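Local coordinates for protein hypothetical glycoside hydrolase (Parabacteroides distasonis, PDB 3TAW) that is a hypothetical glycoside hydrolase of the beta-fructosidase clan, whose members share a five-bladed beta-propeller fold, at residues K198-W203 with V208-S213; W219-L222 with E228-K231; D70-A73 with R79-R82. All coordinates share one frame; numbering follows the deposited sequence.

Contact 1: K198-W203 with V208-S213; sequences KYFMYW and VYAATS
Trp-203 and Tyr-209 meet at the turn end of an antiparallel hairpin, where the packing is tight. A chi1 of 70° sets CG of Trp-203 between its backbone N and carbonyl carbon and swings the indole across the neighbouring strand. Tyr-209 CB lies over the face of the five-membered ring, 3.5 Å from Trp-203 CE2, while the tyrosine ring meets the six-membered ring obliquely, with the planes at 32°. At the indole edge, NE1 of Trp-203 makes a weak bond of 3.1 Å to Ala-210 O. On the opposite face of the sheet, Phe-200 rests CZ on Ala-210 CB at 3.6 Å and CD2 on Thr-212 CG2 at 3.7 Å. Between the two faces runs the ladder: Tyr-199 with Ser-213, Met-201 with Ala-211 and Trp-203 with Tyr-209 each exchange two backbone bonds, the shortest from Tyr-209 N to Trp-203 O at 2.7 Å.

The other end is looser and wetter. There the chain of Lys-198 is bent, Lys-198 CD lies 3.9 Å from Thr-212 CB, and one water links Lys-198 NZ to Thr-212 OG1. Asp-214 provides the lysine with a salt bridge.

Phe-200 and Tyr-202 turn their backbone polar groups to strand 179-186, which places this pairing inside the sheet. Cohesion thus comes from paired backbone groups and apolar side chains, while the one charged side chain and the bridging water lie at the Lys-198/Thr-212 end.

Contact 2: W219-L222 with E228-K231; sequences WDPL and ELLK
Pro-221 and Leu-222 face Leu-229 and Leu-230 in two apolar pairs, one on each side of a single backbone hydrogen bond. That bond runs from Leu-230 N to Leu-222 O at 2.9 Å and is almost straight, 173° at the hydrogen, although the donor is tilted from the carbonyl plane.

On one side, Leu-229 sends a single branch across the gap. Its CG is anti to the carbonyl carbon (chi1 -66°), and from there CD2 touches Pro-221 CB at 3.5 Å, meeting the proline ring at one carbon. The same leucine also lies against Tyr-209 and Trp-203, while Pro-221 has Phe-163 and Ala-166 as further neighbours, so this pair belongs to a larger apolar cluster.

On the other side the leucines meet nearer their roots. Leu-230 directs its CB toward the opposing segment, 4.2 Å from Leu-222 CB and 3.4 Å from Leu-222 O, and its CD2 also approaches Leu-222 CB. The fit here is slacker, and Leu-222 leans as well on Ala-210 and Thr-212 of the adjoining strand. A water sits within bonding distance of both carbonyls, 2.8 Å from Leu-222 O and equally near Leu-230 O, but it has other acceptors near it.

Since one backbone bond does not make a ladder, the 228-231 segment is a returning loop laid along the end of a short strand. Strand 220-221 is the last of the four antiparallel strands 179-186, 199-203, 209-213 and 220-221, an order typical of a beta-propeller blade with its outermost strand at the rim.

Contact 3: D70-A73 with R79-R82; sequences DNSA and RTSR
Asp-70 reaches Thr-80 and Arg-82 with different carboxylate oxygens, and each oxygen is well supplied. OD1 of Asp-70 accepts from Thr-80 N at 3.3 Å, from Ser-72 N at 3.2 Å and from Ser-72 OG at 2.6 Å; the bond to Ser-72 N closes an Asx turn. A chi1 of 63° sets CG of Asp-70 between its backbone N and carbonyl carbon, turning the carboxylate to Ser-72 and Thr-80. Asp-70 N bonds Thr-80 O only weakly, at 3.4 Å. OD2 of Asp-70 takes a salt bridge from Arg-82 NH1 at 2.9 Å, straight but from above the carboxylate plane. A water donates to this oxygen and to Thr-80 OG1 and accepts from Arg-82 NH2; Thr-80 OG1 also bonds Pro-115 O.

Arg-79 bends back at chi2 and chi3 to grip one carbonyl side-on: NE lies 2.8 Å and NH2 3.0 Å from Ala-73 O, which is near the guanidinium plane. Ser-48 bonds NH2 of Arg-79. Asp-70 O is the exception, buried without a hydrogen-bond partner, 3.6 Å above the centre of this guanidinium.

Arg-82 thus probably offsets the charge of Asp-70, while Arg-79, balanced by salt bridges from NH1 to Glu-69 and Asp-49, ties down Ala-73 O.

Overall arrangement
From the N terminus, contact 3 comes first: it closes the loop at residues 74-78, joining the end of strand 61-69 to the start of strand 81-88 in one antiparallel sheet. Much later, contact 1 closes the short four-residue loop 204-207 between two strands of another sheet, and contact 2 then closes the loop at 223-227 just beyond strand 220-221. The three follow in series, neither nesting nor crossing. Contacts 1 and 2 touch, their centres about 8 Å apart, because strands 209-213 and 220-221 are sheet neighbours. Contact 3 stands alone, its centre about 30 Å from that of contact 1, across the chain's centre.

Contact 1: K198-W203 with V208-S213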
loop_
_atom_site.group_PDB
_atom_site.type_symbol
_atom_site.label_atom_id
_atom_site.label_comp_id
_atom_site.label_asym_id
_atom_site.label_seq_id
_atom_site.Cartn_x
_atom_site.Cartn_y
_atom_site.Cartn_z
ATOM N N LYS A 198 -13.044 -17.575 2.077
ATOM C CA LYS A 198 -11.621 -17.461 1.772
ATOM C C LYS A 198 -11.128 -16.058 2.074
ATOM O O LYS A 198 -11.873 -15.099 1.951
ATOM C CB LYS A 198 -11.337 -17.750 0.290
ATOM C CG LYS A 198 -11.638 -19.208 -0.113
ATOM C CD LYS A 198 -10.606 -19.737 -1.106
ATOM C CE LYS A 198 -10.699 -21.262 -1.285
ATOM N NZ LYS A 198 -9.324 -21.906 -1.326
ATOM N N TYR A 199 -9.861 -15.954 2.436
ATOM C CA TYR A 199 -9.232 -14.639 2.507
ATOM C C TYR A 199 -9.102 -14.143 1.080
ATOM O O TYR A 199 -8.945 -14.939 0.150
ATOM C CB TYR A 199 -7.883 -14.722 3.188
ATOM C CG TYR A 199 -8.016 -15.173 4.617
ATOM C CD1 TYR A 199 -8.577 -14.341 5.568
ATOM C CD2 TYR A 199 -7.610 -16.438 5.012
ATOM C CE1 TYR A 199 -8.712 -14.735 6.877
ATOM C CE2 TYR A 199 -7.757 -16.848 6.342
ATOM C CZ TYR A 199 -8.306 -15.982 7.261
ATOM O OH TYR A 199 -8.454 -16.348 8.596
ATOM N N PHE A 200 -9.168 -12.833 0.899
ATOM C CA PHE A 200 -9.211 -12.263 -0.444
ATOM C C PHE A 200 -8.366 -11.008 -0.508
ATOM O O PHE A 200 -8.357 -10.223 0.422
ATOM C CB PHE A 200 -10.665 -11.914 -0.827
ATOM C CG PHE A 200 -10.884 -11.703 -2.308
ATOM C CD1 PHE A 200 -10.677 -10.469 -2.879
ATOM C CD2 PHE A 200 -11.324 -12.740 -3.121
ATOM C CE1 PHE A 200 -10.875 -10.264 -4.244
ATOM C CE2 PHE A 200 -11.513 -12.539 -4.486
ATOM C CZ PHE A 200 -11.297 -11.309 -5.041
HETATM N N MSE A 201 -7.653 -10.819 -1.614
HETATM C CA MSE A 201 -7.013 -9.538 -1.843
HETATM C C MSE A 201 -7.103 -9.122 -3.298
HETATM O O MSE A 201 -7.239 -9.958 -4.203
HETATM C CB MSE A 201 -5.554 -9.545 -1.363
HETATM C CG MSE A 201 -4.670 -10.504 -2.091
HETATM SE SE MSE A 201 -2.869 -10.540 -1.363
HETATM C CE MSE A 201 -2.080 -11.475 -2.857
ATOM N N TYR A 202 -7.093 -7.805 -3.487
ATOM C CA TYR A 202 -6.874 -7.177 -4.786
ATOM C C TYR A 202 -5.390 -6.862 -4.825
ATOM O O TYR A 202 -4.800 -6.467 -3.794
ATOM C CB TYR A 202 -7.731 -5.901 -4.940
ATOM C CG TYR A 202 -9.191 -6.196 -4.791
ATOM C CD1 TYR A 202 -9.800 -6.176 -3.537
ATOM C CD2 TYR A 202 -9.971 -6.529 -5.891
ATOM C CE1 TYR A 202 -11.146 -6.482 -3.386
ATOM C CE2 TYR A 202 -11.326 -6.853 -5.745
ATOM C CZ TYR A 202 -11.901 -6.831 -4.493
ATOM O OH TYR A 202 -13.232 -7.135 -4.306
ATOM N N TRP A 203 -4.747 -7.065 -5.964
ATOM C CA TRP A 203 -3.330 -6.721 -6.050
ATOM C C TRP A 203 -2.968 -6.286 -7.461
ATOM O O TRP A 203 -3.688 -6.571 -8.425
ATOM C CB TRP A 203 -2.457 -7.898 -5.560
ATOM C CG TRP A 203 -2.494 -9.062 -6.499
ATOM C CD1 TRP A 203 -3.437 -10.042 -6.557
ATOM C CD2 TRP A 203 -1.587 -9.306 -7.570
ATOM N NE1 TRP A 203 -3.153 -10.907 -7.575
ATOM C CE2 TRP A 203 -2.016 -10.479 -8.219
ATOM C CE3 TRP A 203 -0.444 -8.657 -8.030
ATOM C CZ2 TRP A 203 -1.349 -11.012 -9.323
ATOM C CZ3 TRP A 203 0.225 -9.178 -9.112
ATOM C CH2 TRP A 203 -0.238 -10.347 -9.766
ATOM N N VAL A 208 -5.670 -4.228 -11.955
ATOM C CA VAL A 208 -6.133 -4.756 -10.685
ATOM C C VAL A 208 -6.475 -6.249 -10.873
ATOM O O VAL A 208 -7.412 -6.627 -11.607
ATOM C CB VAL A 208 -7.328 -3.954 -10.151
ATOM C CG1 VAL A 208 -7.890 -4.606 -8.882
ATOM C CG2 VAL A 208 -6.894 -2.506 -9.879
ATOM N N TYR A 209 -5.673 -7.085 -10.234
ATOM C CA TYR A 209 -5.825 -8.527 -10.221
ATOM C C TYR A 209 -6.396 -8.933 -8.856
ATOM O O TYR A 209 -6.675 -8.078 -8.008
ATOM C CB TYR A 209 -4.437 -9.187 -10.381
ATOM C CG TYR A 209 -3.636 -8.745 -11.584
ATOM C CD1 TYR A 209 -3.964 -9.172 -12.860
ATOM C CD2 TYR A 209 -2.524 -7.917 -11.449
ATOM C CE1 TYR A 209 -3.210 -8.783 -13.961
ATOM C CE2 TYR A 209 -1.765 -7.531 -12.554
ATOM C CZ TYR A 209 -2.111 -7.957 -13.799
ATOM O OH TYR A 209 -1.358 -7.590 -14.916
ATOM N N ALA A 210 -6.556 -10.234 -8.619
ATOM C CA ALA A 210 -6.969 -10.686 -7.295
ATOM C C ALA A 210 -6.354 -12.028 -6.934
ATOM O O ALA A 210 -5.740 -12.667 -7.785
ATOM C CB ALA A 210 -8.501 -10.750 -7.195
ATOM N N ALA A 211 -6.507 -12.423 -5.667
ATOM C CA ALA A 211 -6.033 -13.715 -5.206
ATOM C C ALA A 211 -6.787 -14.131 -3.978
ATOM O O ALA A 211 -7.296 -13.293 -3.232
ATOM C CB ALA A 211 -4.529 -13.668 -4.909
ATOM N N THR A 212 -6.861 -15.440 -3.776
ATOM C CA THR A 212 -7.465 -15.996 -2.579
ATOM C C THR A 212 -6.457 -16.816 -1.774
ATOM O O THR A 212 -5.403 -17.238 -2.273
ATOM C CB THR A 212 -8.687 -16.856 -2.948
ATOM O OG1 THR A 212 -8.273 -17.970 -3.754
ATOM C CG2 THR A 212 -9.711 -16.026 -3.703
ATOM N N SER A 213 -6.801 -17.072 -0.522
ATOM C CA SER A 213 -5.962 -17.867 0.371
ATOM C C SER A 213 -6.817 -18.472 1.465
ATOM O O SER A 213 -7.823 -17.885 1.871
ATOM C CB SER A 213 -4.904 -16.979 1.037
ATOM O OG SER A 213 -4.088 -17.694 1.955
HETATM O O HOH W 1 -7.169 -20.203 -2.444
#

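Contact 2: W219-L222 with E228-K231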
loop_
_atom_site.group_PDB
_atom_site.type_symbol
_atom_site.label_atom_id
_atom_site.label_comp_id
_atom_site.label_asym_id
_atom_site.label_seq_id
_atom_site.Cartn_x
_atom_site.Cartn_y
_atom_site.Cartn_z
ATOM N N TRP A 219 -1.034 -17.619 -1.481
ATOM C CA TRP A 219 -2.118 -16.994 -2.225
ATOM C C TRP A 219 -2.192 -17.558 -3.629
ATOM O O TRP A 219 -1.159 -17.809 -4.238
ATOM C CB TRP A 219 -1.908 -15.476 -2.275
ATOM C CG TRP A 219 -2.058 -14.858 -0.927
ATOM C CD1 TRP A 219 -1.107 -14.767 0.049
ATOM C CD2 TRP A 219 -3.245 -14.249 -0.386
ATOM N NE1 TRP A 219 -1.632 -14.159 1.171
ATOM C CE2 TRP A 219 -2.933 -13.825 0.927
ATOM C CE3 TRP A 219 -4.528 -14.009 -0.886
ATOM C CZ2 TRP A 219 -3.866 -13.184 1.747
ATOM C CZ3 TRP A 219 -5.458 -13.381 -0.055
ATOM C CH2 TRP A 219 -5.115 -12.984 1.234
ATOM N N ASP A 220 -3.423 -17.733 -4.123
ATOM C CA ASP A 220 -3.696 -18.218 -5.476
ATOM C C ASP A 220 -4.300 -17.090 -6.310
ATOM O O ASP A 220 -5.451 -16.678 -6.086
ATOM C CB ASP A 220 -4.683 -19.383 -5.443
ATOM C CG ASP A 220 -4.143 -20.593 -4.697
ATOM O OD1 ASP A 220 -2.952 -20.951 -4.881
ATOM O OD2 ASP A 220 -4.949 -21.215 -3.968
ATOM N N PRO A 221 -3.538 -16.583 -7.281
ATOM C CA PRO A 221 -4.061 -15.546 -8.179
ATOM C C PRO A 221 -5.244 -16.052 -8.975
ATOM O O PRO A 221 -5.250 -17.217 -9.398
ATOM C CB PRO A 221 -2.881 -15.256 -9.096
ATOM C CG PRO A 221 -1.708 -15.576 -8.266
ATOM C CD PRO A 221 -2.115 -16.837 -7.538
ATOM N N LEU A 222 -6.244 -15.202 -9.154
ATOM C CA LEU A 222 -7.387 -15.558 -9.973
ATOM C C LEU A 222 -6.960 -15.579 -11.437
ATOM O O LEU A 222 -6.252 -14.681 -11.898
ATOM C CB LEU A 222 -8.505 -14.555 -9.767
ATOM C CG LEU A 222 -9.479 -14.841 -8.625
ATOM C CD1 LEU A 222 -8.821 -15.302 -7.370
ATOM C CD2 LEU A 222 -10.423 -13.675 -8.407
ATOM N N GLU A 228 -4.124 -17.378 -17.571
ATOM C CA GLU A 228 -3.451 -16.086 -17.414
ATOM C C GLU A 228 -4.086 -15.339 -16.246
ATOM O O GLU A 228 -5.172 -15.698 -15.801
ATOM C CB GLU A 228 -3.620 -15.233 -18.673
ATOM C CG GLU A 228 -3.396 -15.960 -19.994
ATOM C CD GLU A 228 -3.750 -15.101 -21.196
ATOM O OE1 GLU A 228 -4.940 -15.082 -21.619
ATOM O OE2 GLU A 228 -2.827 -14.452 -21.726
ATOM N N LEU A 229 -3.413 -14.307 -15.744
ATOM C CA LEU A 229 -3.986 -13.495 -14.646
ATOM C C LEU A 229 -5.273 -12.801 -15.088
ATOM O O LEU A 229 -5.318 -12.152 -16.135
ATOM C CB LEU A 229 -2.999 -12.455 -14.154
ATOM C CG LEU A 229 -1.741 -12.977 -13.468
ATOM C CD1 LEU A 229 -0.753 -11.829 -13.244
ATOM C CD2 LEU A 229 -2.066 -13.694 -12.138
ATOM N N LEU A 230 -6.315 -12.955 -14.277
ATOM C CA LEU A 230 -7.591 -12.324 -14.514
ATOM C C LEU A 230 -7.505 -10.827 -14.172
ATOM O O LEU A 230 -7.136 -10.457 -13.047
ATOM C CB LEU A 230 -8.654 -12.997 -13.656
ATOM C CG LEU A 230 -10.084 -12.598 -13.942
ATOM C CD1 LEU A 230 -10.574 -13.249 -15.298
ATOM C CD2 LEU A 230 -10.983 -12.928 -12.741
ATOM N N LYS A 231 -7.901 -9.987 -15.126
ATOM C CA LYS A 231 -7.910 -8.544 -14.915
ATOM C C LYS A 231 -9.286 -8.087 -14.466
ATOM O O LYS A 231 -10.218 -8.061 -15.259
ATOM C CB LYS A 231 -7.506 -7.827 -16.205
ATOM C CG LYS A 231 -6.054 -8.075 -16.618
ATOM C CD LYS A 231 -5.818 -7.538 -18.033
ATOM C CE LYS A 231 -4.556 -8.103 -18.650
ATOM N NZ LYS A 231 -4.433 -7.668 -20.081
HETATM O O HOH W 2 -6.227 -12.017 -10.905
#

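Contact 3: D70-A73 with R79-R82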
loop_
_atom_site.group_PDB
_atom_site.type_symbol
_atom_site.label_atom_id
_atom_site.label_comp_id
_atom_site.label_asym_id
_atom_site.label_seq_id
_atom_site.Cartn_x
_atom_site.Cartn_y
_atom_site.Cartn_z
ATOM N N ASP A 70 17.657 4.772 1.893
ATOM C CA ASP A 70 18.976 5.361 2.078
ATOM C C ASP A 70 19.473 6.046 0.795
ATOM O O ASP A 70 18.768 6.076 -0.226
ATOM C CB ASP A 70 19.949 4.325 2.633
ATOM C CG ASP A 70 20.188 3.142 1.707
ATOM O OD1 ASP A 70 20.082 3.275 0.464
ATOM O OD2 ASP A 70 20.554 2.085 2.237
ATOM N N ASN A 71 20.656 6.651 0.871
ATOM C CA ASN A 71 21.245 7.354 -0.279
ATOM C C ASN A 71 22.351 6.518 -0.938
ATOM O O ASN A 71 23.327 7.068 -1.465
ATOM C CB ASN A 71 21.775 8.726 0.179
ATOM C CG ASN A 71 21.589 9.820 -0.869
ATOM O OD1 ASN A 71 20.577 9.878 -1.555
ATOM N ND2 ASN A 71 22.576 10.708 -0.979
ATOM N N SER A 72 22.208 5.189 -0.946
ATOM C CA SER A 72 23.280 4.325 -1.461
ATOM C C SER A 72 23.412 4.431 -2.999
ATOM O O SER A 72 24.454 4.094 -3.564
ATOM C CB SER A 72 23.107 2.865 -1.003
ATOM O OG SER A 72 21.825 2.351 -1.299
ATOM N N ALA A 73 22.358 4.928 -3.651
ATOM C CA ALA A 73 22.387 5.294 -5.064
ATOM C C ALA A 73 21.293 6.327 -5.366
ATOM O O ALA A 73 20.421 6.588 -4.523
ATOM C CB ALA A 73 22.224 4.049 -5.955
ATOM N N ARG A 79 18.199 2.057 -4.689
ATOM C CA ARG A 79 18.786 2.096 -3.332
ATOM C C ARG A 79 18.197 0.966 -2.472
ATOM O O ARG A 79 17.794 -0.051 -3.024
ATOM C CB ARG A 79 18.614 3.492 -2.717
ATOM C CG ARG A 79 17.212 4.061 -2.682
ATOM C CD ARG A 79 16.873 4.946 -3.924
ATOM N NE ARG A 79 17.691 6.151 -3.887
ATOM C CZ ARG A 79 17.367 7.299 -3.292
ATOM N NH1 ARG A 79 16.172 7.501 -2.702
ATOM N NH2 ARG A 79 18.253 8.274 -3.293
ATOM N N THR A 80 18.214 1.091 -1.146
ATOM C CA THR A 80 17.670 0.047 -0.285
ATOM C C THR A 80 16.511 0.617 0.507
ATOM O O THR A 80 16.652 1.658 1.162
ATOM C CB THR A 80 18.721 -0.545 0.681
ATOM O OG1 THR A 80 19.835 -1.041 -0.072
ATOM C CG2 THR A 80 18.121 -1.695 1.526
ATOM N N SER A 81 15.376 -0.088 0.462
ATOM C CA SER A 81 14.183 0.279 1.225
ATOM C C SER A 81 14.091 -0.568 2.486
ATOM O O SER A 81 14.405 -1.757 2.468
ATOM C CB SER A 81 12.915 0.068 0.383
ATOM O OG SER A 81 12.842 0.988 -0.704
ATOM N N ARG A 82 13.733 0.086 3.583
ATOM C CA ARG A 82 13.519 -0.515 4.888
ATOM C C ARG A 82 12.280 0.177 5.477
ATOM O O ARG A 82 11.902 1.273 5.029
ATOM C CB ARG A 82 14.753 -0.304 5.785
ATOM C CG ARG A 82 16.021 -0.913 5.199
ATOM C CD ARG A 82 17.234 -0.683 6.091
ATOM N NE ARG A 82 18.468 -1.222 5.534
ATOM C CZ ARG A 82 19.279 -0.574 4.695
ATOM N NH1 ARG A 82 18.982 0.632 4.229
ATOM N NH2 ARG A 82 20.403 -1.150 4.283
HETATM O O HOH W 3 21.694 -0.224 1.772
#